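Local coordinates for protein VIN1 (Oscarella pearsei, PDB 6BFI) that probably binds actin filaments and may play a role in cell-cell adhesion, at residues Leu26-Ala31 with Ala97-Pro102; Glu301-Ala306 with Ala320-Leu325; Pro397-Asn402 with Val458-Pro463. One frame throughout, in Å; residues are numbered along the deposited sequence.

Contact 1 of 3, residues Leu26-Ala31 with Ala97-Pro102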
loop_
_atom_site.group_PDB
_atom_site.type_symbol
_atom_site.label_atom_id
_atom_site.label_comp_id
_atom_site.label_asym_id
_atom_site.label_seq_id
_atom_site.Cartn_x
_atom_site.Cartn_y
_atom_site.Cartn_z
ATOM N N LEU A 26 -38.843 3.200 8.559
ATOM C CA LEU A 26 -39.463 2.795 7.301
ATOM C C LEU A 26 -40.942 2.473 7.485
ATOM O O LEU A 26 -41.768 2.811 6.631
ATOM C CB LEU A 26 -38.724 1.593 6.712
ATOM C CG LEU A 26 -37.258 1.757 6.302
ATOM C CD1 LEU A 26 -36.666 0.416 5.888
ATOM C CD2 LEU A 26 -37.116 2.772 5.183
ATOM N N PHE A 27 -41.293 1.807 8.589
ATOM C CA PHE A 27 -42.698 1.525 8.871
ATOM C C PHE A 27 -43.472 2.805 9.149
ATOM O O PHE A 27 -44.607 2.967 8.677
ATOM C CB PHE A 27 -42.814 0.573 10.061
ATOM C CG PHE A 27 -42.734 -0.879 9.694
ATOM C CD1 PHE A 27 -43.455 -1.381 8.625
ATOM C CD2 PHE A 27 -41.938 -1.745 10.426
ATOM C CE1 PHE A 27 -43.382 -2.723 8.292
ATOM C CE2 PHE A 27 -41.859 -3.085 10.096
ATOM C CZ PHE A 27 -42.580 -3.574 9.030
ATOM N N HIS A 28 -42.883 3.721 9.923
ATOM C CA HIS A 28 -43.563 4.980 10.207
ATOM C C HIS A 28 -43.854 5.751 8.929
ATOM O O HIS A 28 -44.932 6.337 8.782
ATOM C CB HIS A 28 -42.736 5.839 11.158
ATOM C CG HIS A 28 -43.332 7.187 11.413
ATOM N ND1 HIS A 28 -44.559 7.355 12.018
ATOM C CD2 HIS A 28 -42.879 8.431 11.128
ATOM C CE1 HIS A 28 -44.831 8.644 12.106
ATOM N NE2 HIS A 28 -43.828 9.319 11.573
ATOM N N GLU A 29 -42.904 5.773 7.992
ATOM C CA GLU A 29 -43.177 6.416 6.714
ATOM C C GLU A 29 -44.108 5.585 5.842
ATOM O O GLU A 29 -44.769 6.139 4.957
ATOM C CB GLU A 29 -41.872 6.706 5.974
ATOM C CG GLU A 29 -41.149 7.942 6.488
ATOM C CD GLU A 29 -40.369 8.655 5.401
ATOM O OE1 GLU A 29 -39.193 9.003 5.640
ATOM O OE2 GLU A 29 -40.933 8.859 4.304
ATOM N N GLN A 30 -44.180 4.273 6.078
ATOM C CA GLN A 30 -45.120 3.433 5.347
ATOM C C GLN A 30 -46.556 3.716 5.767
ATOM O O GLN A 30 -47.472 3.625 4.943
ATOM C CB GLN A 30 -44.774 1.960 5.560
ATOM C CG GLN A 30 -45.680 0.979 4.836
ATOM C CD GLN A 30 -45.173 -0.446 4.930
ATOM O OE1 GLN A 30 -43.983 -0.708 4.749
ATOM N NE2 GLN A 30 -46.076 -1.379 5.221
ATOM N N ALA A 31 -46.772 4.062 7.036
ATOM C CA ALA A 31 -48.092 4.476 7.493
ATOM C C ALA A 31 -48.351 5.957 7.255
ATOM O O ALA A 31 -49.512 6.363 7.120
ATOM C CB ALA A 31 -48.265 4.154 8.980
ATOM N N ALA A 97 -51.699 4.841 18.741
ATOM C CA ALA A 97 -52.934 5.586 18.969
ATOM C C ALA A 97 -53.274 6.467 17.770
ATOM O O ALA A 97 -54.369 6.372 17.205
ATOM C CB ALA A 97 -52.817 6.423 20.244
ATOM N N ASP A 98 -52.346 7.334 17.366
ATOM C CA ASP A 98 -52.565 8.236 16.243
ATOM C C ASP A 98 -51.316 8.289 15.380
ATOM O O ASP A 98 -50.215 8.502 15.894
ATOM C CB ASP A 98 -52.934 9.645 16.724
ATOM C CG ASP A 98 -53.141 10.618 15.577
ATOM O OD1 ASP A 98 -53.496 10.166 14.467
ATOM O OD2 ASP A 98 -52.954 11.836 15.784
ATOM N N GLN A 99 -51.494 8.108 14.068
ATOM C CA GLN A 99 -50.357 8.121 13.153
ATOM C C GLN A 99 -49.697 9.494 13.106
ATOM O O GLN A 99 -48.468 9.600 13.013
ATOM C CB GLN A 99 -50.809 7.689 11.756
ATOM C CG GLN A 99 -49.810 7.983 10.642
ATOM C CD GLN A 99 -48.476 7.285 10.842
ATOM O OE1 GLN A 99 -48.398 6.236 11.485
ATOM N NE2 GLN A 99 -47.415 7.869 10.292
ATOM N N GLY A 100 -50.492 10.557 13.179
ATOM C CA GLY A 100 -49.962 11.902 13.080
ATOM C C GLY A 100 -49.508 12.496 14.398
ATOM O O GLY A 100 -49.316 13.711 14.496
ATOM N N SER A 101 -49.328 11.655 15.409
ATOM C CA SER A 101 -48.921 12.117 16.731
ATOM C C SER A 101 -47.577 12.834 16.662
ATOM O O SER A 101 -46.565 12.206 16.318
ATOM C CB SER A 101 -48.838 10.939 17.701
ATOM O OG SER A 101 -48.324 11.346 18.956
ATOM N N PRO A 102 -47.517 14.135 16.967
ATOM C CA PRO A 102 -46.213 14.821 16.945
ATOM C C PRO A 102 -45.250 14.287 17.989
ATOM O O PRO A 102 -44.057 14.112 17.702
ATOM C CB PRO A 102 -46.587 16.287 17.200
ATOM C CG PRO A 102 -47.902 16.226 17.915
ATOM C CD PRO A 102 -48.618 15.033 17.354
HETATM O O HOH W 1 -46.442 4.822 12.409
#
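Gln99 reaches from an interhelical turn to His28 and Ala31, near the C-terminal end of helix 8-32, in the all-helical fold of the vinculin family. Its loop, a type I beta turn from Asp98 to Ser101, joins helix 68-97 to helix 102-145, whose start Ser101 caps through its OG to Gly104 N. With CG anti to the backbone N, the Gln99 chain leaves the turn and then bends at chi2 (60°), which brings the amide to the helix. There Gln99 NE2 gives His28 O a weak hydrogen bond of 3.3 Å, far from straight at 133°. The same nitrogen of Gln99 approaches the imidazole obliquely, 3.3 Å from His28 CE1, with ring and amide planes 33° apart. The His28 ring can meet it because its CG too stands anti to the main-chain N, bringing the ring to the loop side. On the other branch, Gln99 OE1 lies 3.3 Å from Ala31 CB, and this methyl also touches the amide carbon CD. Both ends of the amide have further partners: NE2 bonds Glu32 OE1, and OE1 accepts from Lys37 NZ, its strongest polar partner. With an alanine in place of Gln99, the carbonyl of His28 would probably lose this donor, and Glu32 and Lys37 the amide between them. The His28 ring also packs on Leu95 of helix 68-97 and Leu108 of helix 102-145. A water joins the two side chains, donating to Gln99 OE1 at 2.6 Å and sitting in the plane of the His28 ring, 3.2 Å from ND1.

Contact 2 of 3, residues Glu301-Ala306 with Ala320-Leu325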
loop_
_atom_site.group_PDB
_atom_site.type_symbol
_atom_site.label_atom_id
_atom_site.label_comp_id
_atom_site.label_asym_id
_atom_site.label_seq_id
_atom_site.Cartn_x
_atom_site.Cartn_y
_atom_site.Cartn_z
ATOM N N GLU A 301 7.913 14.886 -16.950
ATOM C CA GLU A 301 8.291 13.651 -16.271
ATOM C C GLU A 301 9.434 12.955 -16.999
ATOM O O GLU A 301 10.356 12.422 -16.364
ATOM C CB GLU A 301 7.078 12.726 -16.146
ATOM C CG GLU A 301 7.395 11.308 -15.681
ATOM C CD GLU A 301 7.784 11.219 -14.209
ATOM O OE1 GLU A 301 7.847 12.264 -13.525
ATOM O OE2 GLU A 301 8.022 10.091 -13.732
ATOM N N GLY A 302 9.401 12.963 -18.333
ATOM C CA GLY A 302 10.491 12.372 -19.094
ATOM C C GLY A 302 11.825 13.039 -18.821
ATOM O O GLY A 302 12.844 12.365 -18.646
ATOM N N ARG A 303 11.840 14.375 -18.775
ATOM C CA ARG A 303 13.087 15.081 -18.495
ATOM C C ARG A 303 13.520 14.898 -17.045
ATOM O O ARG A 303 14.725 14.825 -16.762
ATOM C CB ARG A 303 12.936 16.563 -18.838
ATOM C CG ARG A 303 12.590 16.806 -20.301
ATOM C CD ARG A 303 12.413 18.280 -20.625
ATOM N NE ARG A 303 12.032 18.467 -22.023
ATOM C CZ ARG A 303 11.736 19.641 -22.574
ATOM N NH1 ARG A 303 11.775 20.749 -21.846
ATOM N NH2 ARG A 303 11.400 19.706 -23.855
ATOM N N ARG A 304 12.558 14.817 -16.122
ATOM C CA ARG A 304 12.885 14.544 -14.727
ATOM C C ARG A 304 13.591 13.203 -14.586
ATOM O O ARG A 304 14.596 13.093 -13.874
ATOM C CB ARG A 304 11.619 14.569 -13.871
ATOM C CG ARG A 304 11.882 14.529 -12.375
ATOM C CD ARG A 304 10.637 14.129 -11.594
ATOM N NE ARG A 304 10.522 12.680 -11.452
ATOM C CZ ARG A 304 11.008 11.990 -10.423
ATOM N NH1 ARG A 304 11.642 12.619 -9.440
ATOM N NH2 ARG A 304 10.860 10.672 -10.373
ATOM N N VAL A 305 13.079 12.170 -15.260
ATOM C CA VAL A 305 13.758 10.878 -15.238
ATOM C C VAL A 305 15.093 10.959 -15.972
ATOM O O VAL A 305 16.063 10.291 -15.587
ATOM C CB VAL A 305 12.846 9.787 -15.828
ATOM C CG1 VAL A 305 13.567 8.449 -15.878
ATOM C CG2 VAL A 305 11.566 9.672 -15.010
ATOM N N ALA A 306 15.175 11.780 -17.023
ATOM C CA ALA A 306 16.433 11.928 -17.749
ATOM C C ALA A 306 17.532 12.480 -16.848
ATOM O O ALA A 306 18.694 12.067 -16.948
ATOM C CB ALA A 306 16.237 12.832 -18.966
ATOM N N ALA A 320 16.118 13.723 -26.078
ATOM C CA ALA A 320 15.814 13.773 -27.506
ATOM C C ALA A 320 14.332 13.520 -27.758
ATOM O O ALA A 320 13.688 14.241 -28.530
ATOM C CB ALA A 320 16.672 12.759 -28.263
ATOM N N ALA A 321 13.773 12.494 -27.109
ATOM C CA ALA A 321 12.345 12.227 -27.251
ATOM C C ALA A 321 11.515 13.393 -26.729
ATOM O O ALA A 321 10.480 13.742 -27.312
ATOM C CB ALA A 321 11.976 10.935 -26.524
ATOM N N ALA A 322 11.962 14.019 -25.636
ATOM C CA ALA A 322 11.232 15.151 -25.077
ATOM C C ALA A 322 11.182 16.316 -26.059
ATOM O O ALA A 322 10.110 16.872 -26.328
ATOM C CB ALA A 322 11.869 15.584 -23.758
ATOM N N ASP A 323 12.338 16.699 -26.610
ATOM C CA ASP A 323 12.365 17.823 -27.542
ATOM C C ASP A 323 11.649 17.496 -28.847
ATOM O O ASP A 323 11.051 18.389 -29.463
ATOM C CB ASP A 323 13.807 18.250 -27.814
ATOM C CG ASP A 323 14.365 19.138 -26.719
ATOM O OD1 ASP A 323 13.573 19.878 -26.095
ATOM O OD2 ASP A 323 15.591 19.097 -26.483
ATOM N N GLU A 324 11.698 16.236 -29.285
ATOM C CA GLU A 324 10.916 15.836 -30.450
ATOM C C GLU A 324 9.427 16.022 -30.190
ATOM O O GLU A 324 8.696 16.559 -31.035
ATOM C CB GLU A 324 11.220 14.383 -30.816
ATOM C CG GLU A 324 10.467 13.887 -32.041
ATOM C CD GLU A 324 10.787 12.443 -32.382
ATOM O OE1 GLU A 324 10.865 11.612 -31.454
ATOM O OE2 GLU A 324 10.967 12.143 -33.582
ATOM N N LEU A 325 8.962 15.595 -29.012
ATOM C CA LEU A 325 7.550 15.758 -28.676
ATOM C C LEU A 325 7.170 17.231 -28.579
ATOM O O LEU A 325 6.081 17.625 -29.014
ATOM C CB LEU A 325 7.233 15.027 -27.372
ATOM C CG LEU A 325 6.720 13.598 -27.551
ATOM C CD1 LEU A 325 6.879 12.799 -26.268
ATOM C CD2 LEU A 325 5.262 13.621 -27.990
#
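Arg303 and Ala322 meet where helices 289-306 and 312-338, consecutive in the chain, run roughly antiparallel as a helical hairpin, close enough that Gly302 CA stands 6.6 Å from Ala322 CA. Two small residues lie opposite each other here, the Ala322 methyl directed at the first helix and Gly302 presenting bare backbone to it. Arg303 spans the gap at one side. Its CG is anti to the carbonyl carbon (chi1 -60°), and from CG to NE the chain is fully extended, which carries it alongside Ala322. The methyl CB of Ala322 touches this stem at Arg303 CG and, 3.4 Å away, at Arg303 NE, where it lies at the guanidinium edge, in its plane. Beyond it the Arg303 and Asp323 side chains cross at about a right angle, with guanidinium and carboxylate planes 66° apart. Arg303 NH2 stands 3.1 Å from Asp323 OD1, a salt bridge of charges alone, since the oxygen is well out of the guanidinium plane and no N-H points at it. Asp326, one turn further on, is the stronger partner, its OD2 forming a second salt bridge to the same NH2. Arg303 also packs on Leu319 of the opposing helix. Elsewhere on helix 289-306, Glu301 and Arg304 turn to helix 399-427, each bonding Ser427 OG; they also form a salt bridge, whose hydrogen bond from Arg304 NE to Glu301 OE1 is weak at 3.4 Å.

Contact 3 of 3, residues Pro397-Asn402 with Val458-Pro463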
loop_
_atom_site.group_PDB
_atom_site.type_symbol
_atom_site.label_atom_id
_atom_site.label_comp_id
_atom_site.label_asym_id
_atom_site.label_seq_id
_atom_site.Cartn_x
_atom_site.Cartn_y
_atom_site.Cartn_z
ATOM N N PRO A 397 49.488 -1.812 8.872
ATOM C CA PRO A 397 49.833 -0.394 9.032
ATOM C C PRO A 397 48.915 0.578 8.309
ATOM O O PRO A 397 49.255 1.760 8.223
ATOM C CB PRO A 397 51.254 -0.319 8.437
ATOM C CG PRO A 397 51.718 -1.751 8.277
ATOM C CD PRO A 397 50.471 -2.532 8.044
ATOM N N ASN A 398 47.773 0.136 7.783
ATOM C CA ASN A 398 46.858 1.043 7.095
ATOM C C ASN A 398 45.421 0.549 7.228
ATOM O O ASN A 398 44.614 0.678 6.300
ATOM C CB ASN A 398 47.233 1.212 5.621
ATOM C CG ASN A 398 47.452 -0.115 4.915
ATOM O OD1 ASN A 398 46.662 -1.051 5.069
ATOM N ND2 ASN A 398 48.529 -0.205 4.146
ATOM N N ARG A 399 45.089 -0.016 8.389
ATOM C CA ARG A 399 43.731 -0.492 8.624
ATOM C C ARG A 399 42.748 0.663 8.776
ATOM O O ARG A 399 41.565 0.522 8.440
ATOM C CB ARG A 399 43.706 -1.392 9.860
ATOM C CG ARG A 399 44.194 -0.712 11.134
ATOM C CD ARG A 399 44.704 -1.730 12.143
ATOM N NE ARG A 399 43.689 -2.720 12.491
ATOM C CZ ARG A 399 42.801 -2.565 13.467
ATOM N NH1 ARG A 399 42.801 -1.457 14.194
ATOM N NH2 ARG A 399 41.914 -3.518 13.715
ATOM N N GLN A 400 43.219 1.811 9.270
ATOM C CA GLN A 400 42.344 2.966 9.435
ATOM C C GLN A 400 41.948 3.555 8.087
ATOM O O GLN A 400 40.783 3.913 7.879
ATOM C CB GLN A 400 43.029 4.023 10.301
ATOM C CG GLN A 400 43.411 3.540 11.692
ATOM C CD GLN A 400 42.217 3.428 12.621
ATOM O OE1 GLN A 400 41.201 4.096 12.427
ATOM N NE2 GLN A 400 42.333 2.581 13.638
ATOM N N ALA A 401 42.902 3.664 7.160
ATOM C CA ALA A 401 42.593 4.202 5.840
ATOM C C ALA A 401 41.668 3.266 5.069
ATOM O O ALA A 401 40.678 3.707 4.470
ATOM C CB ALA A 401 43.885 4.453 5.059
ATOM N N ASN A 402 41.979 1.966 5.076
ATOM C CA ASN A 402 41.107 0.985 4.437
ATOM C C ASN A 402 39.708 1.030 5.034
ATOM O O ASN A 402 38.707 1.024 4.307
ATOM C CB ASN A 402 41.702 -0.418 4.578
ATOM C CG ASN A 402 42.912 -0.632 3.692
ATOM O OD1 ASN A 402 43.410 0.303 3.066
ATOM N ND2 ASN A 402 43.394 -1.867 3.637
ATOM N N VAL A 458 33.444 -0.304 16.253
ATOM C CA VAL A 458 33.715 -0.946 17.534
ATOM C C VAL A 458 34.580 -2.180 17.331
ATOM O O VAL A 458 35.515 -2.432 18.103
ATOM C CB VAL A 458 32.407 -1.297 18.266
ATOM C CG1 VAL A 458 32.710 -2.068 19.552
ATOM C CG2 VAL A 458 31.612 -0.040 18.574
ATOM N N VAL A 459 34.286 -2.971 16.296
ATOM C CA VAL A 459 35.127 -4.132 16.023
ATOM C C VAL A 459 36.535 -3.696 15.637
ATOM O O VAL A 459 37.527 -4.286 16.083
ATOM C CB VAL A 459 34.493 -5.019 14.939
ATOM C CG1 VAL A 459 35.489 -6.070 14.464
ATOM C CG2 VAL A 459 33.250 -5.684 15.481
ATOM N N LEU A 460 36.644 -2.645 14.819
ATOM C CA LEU A 460 37.946 -2.190 14.342
ATOM C C LEU A 460 38.878 -1.845 15.500
ATOM O O LEU A 460 40.083 -2.120 15.438
ATOM C CB LEU A 460 37.774 -0.978 13.428
ATOM C CG LEU A 460 39.065 -0.320 12.935
ATOM C CD1 LEU A 460 39.771 -1.205 11.915
ATOM C CD2 LEU A 460 38.790 1.063 12.368
ATOM N N GLU A 461 38.342 -1.246 16.563
ATOM C CA GLU A 461 39.147 -0.798 17.692
ATOM C C GLU A 461 39.069 -1.748 18.884
ATOM O O GLU A 461 39.430 -1.364 20.003
ATOM C CB GLU A 461 38.729 0.615 18.099
ATOM C CG GLU A 461 39.175 1.681 17.104
ATOM C CD GLU A 461 38.070 2.651 16.739
ATOM O OE1 GLU A 461 37.179 2.886 17.582
ATOM O OE2 GLU A 461 38.089 3.176 15.604
ATOM N N ASN A 462 38.619 -2.987 18.664
ATOM C CA ASN A 462 38.542 -3.998 19.722
ATOM C C ASN A 462 38.707 -5.379 19.103
ATOM O O ASN A 462 37.777 -6.192 19.098
ATOM C CB ASN A 462 37.215 -3.893 20.476
ATOM C CG ASN A 462 37.186 -2.731 21.446
ATOM O OD1 ASN A 462 38.108 -2.550 22.239
ATOM N ND2 ASN A 462 36.125 -1.932 21.385
ATOM N N PRO A 463 39.905 -5.690 18.595
ATOM C CA PRO A 463 40.072 -6.942 17.827
ATOM C C PRO A 463 39.709 -8.201 18.601
ATOM O O PRO A 463 38.925 -9.022 18.111
ATOM C CB PRO A 463 41.561 -6.918 17.447
ATOM C CG PRO A 463 41.989 -5.496 17.616
ATOM C CD PRO A 463 41.175 -4.965 18.748
#
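Arg399 grips a single acceptor, Leu460 O, with both terminal nitrogens, joining the start of helix 399-427 to the C-terminal end of helix 452-460 in this all-helical vinculin-family fold. Arg399 NH2 donates over 2.9 Å, in the carbonyl plane and on a lone pair of Leu460 O. Arg399 NH1 adds a bond of 3.1 Å to Leu460 O, the donor tilted 32° from that plane. The oxygen lies at the guanidinium edge, in its plane, and the paired bonds help fix the rotation of the group. A positive charge at this carbonyl probably also suits the negative end of the helix dipole. NH2 has another acceptor in Ala392 O, so the arginine ties the preceding loop in as well. To get there, CG takes the crowded position between backbone N and carbonyl carbon (chi1 59°), and the chain bends at chi3. The Leu460 side chain runs past the arginine in the opposite direction, and its CD1 covers one guanidinium face, 3.5 Å from the plane and offset toward the rim. Farther out, Pro463 CG comes to 4.4 Å from Arg399 NH2. The other Leu460 branch meets the end of Gln400, with Leu460 CD2 3.9 Å from Gln400 OE1.

In the fold
From the N terminus the three contacts follow in series; none nests in or crosses another. Contact 1 closes a span holding helices 41-59 and 68-97, drawing the turn after the latter back to the end of helix 8-32. Contact 2 closes the shortest loop, the hairpin between two successive helices. Contact 3 spans helices 399-427, 432-449 and 452-460, bringing the end of the last back to the start of the first. Helix 399-427 links the latter two regions, since its far end, at Ser427, packs beside 301-306. Contacts 1 and 3 lie on opposite sides of the chain's centre, their own centres about 88 Å apart; contact 2 sits about 47 Å from contact 3, centre to centre.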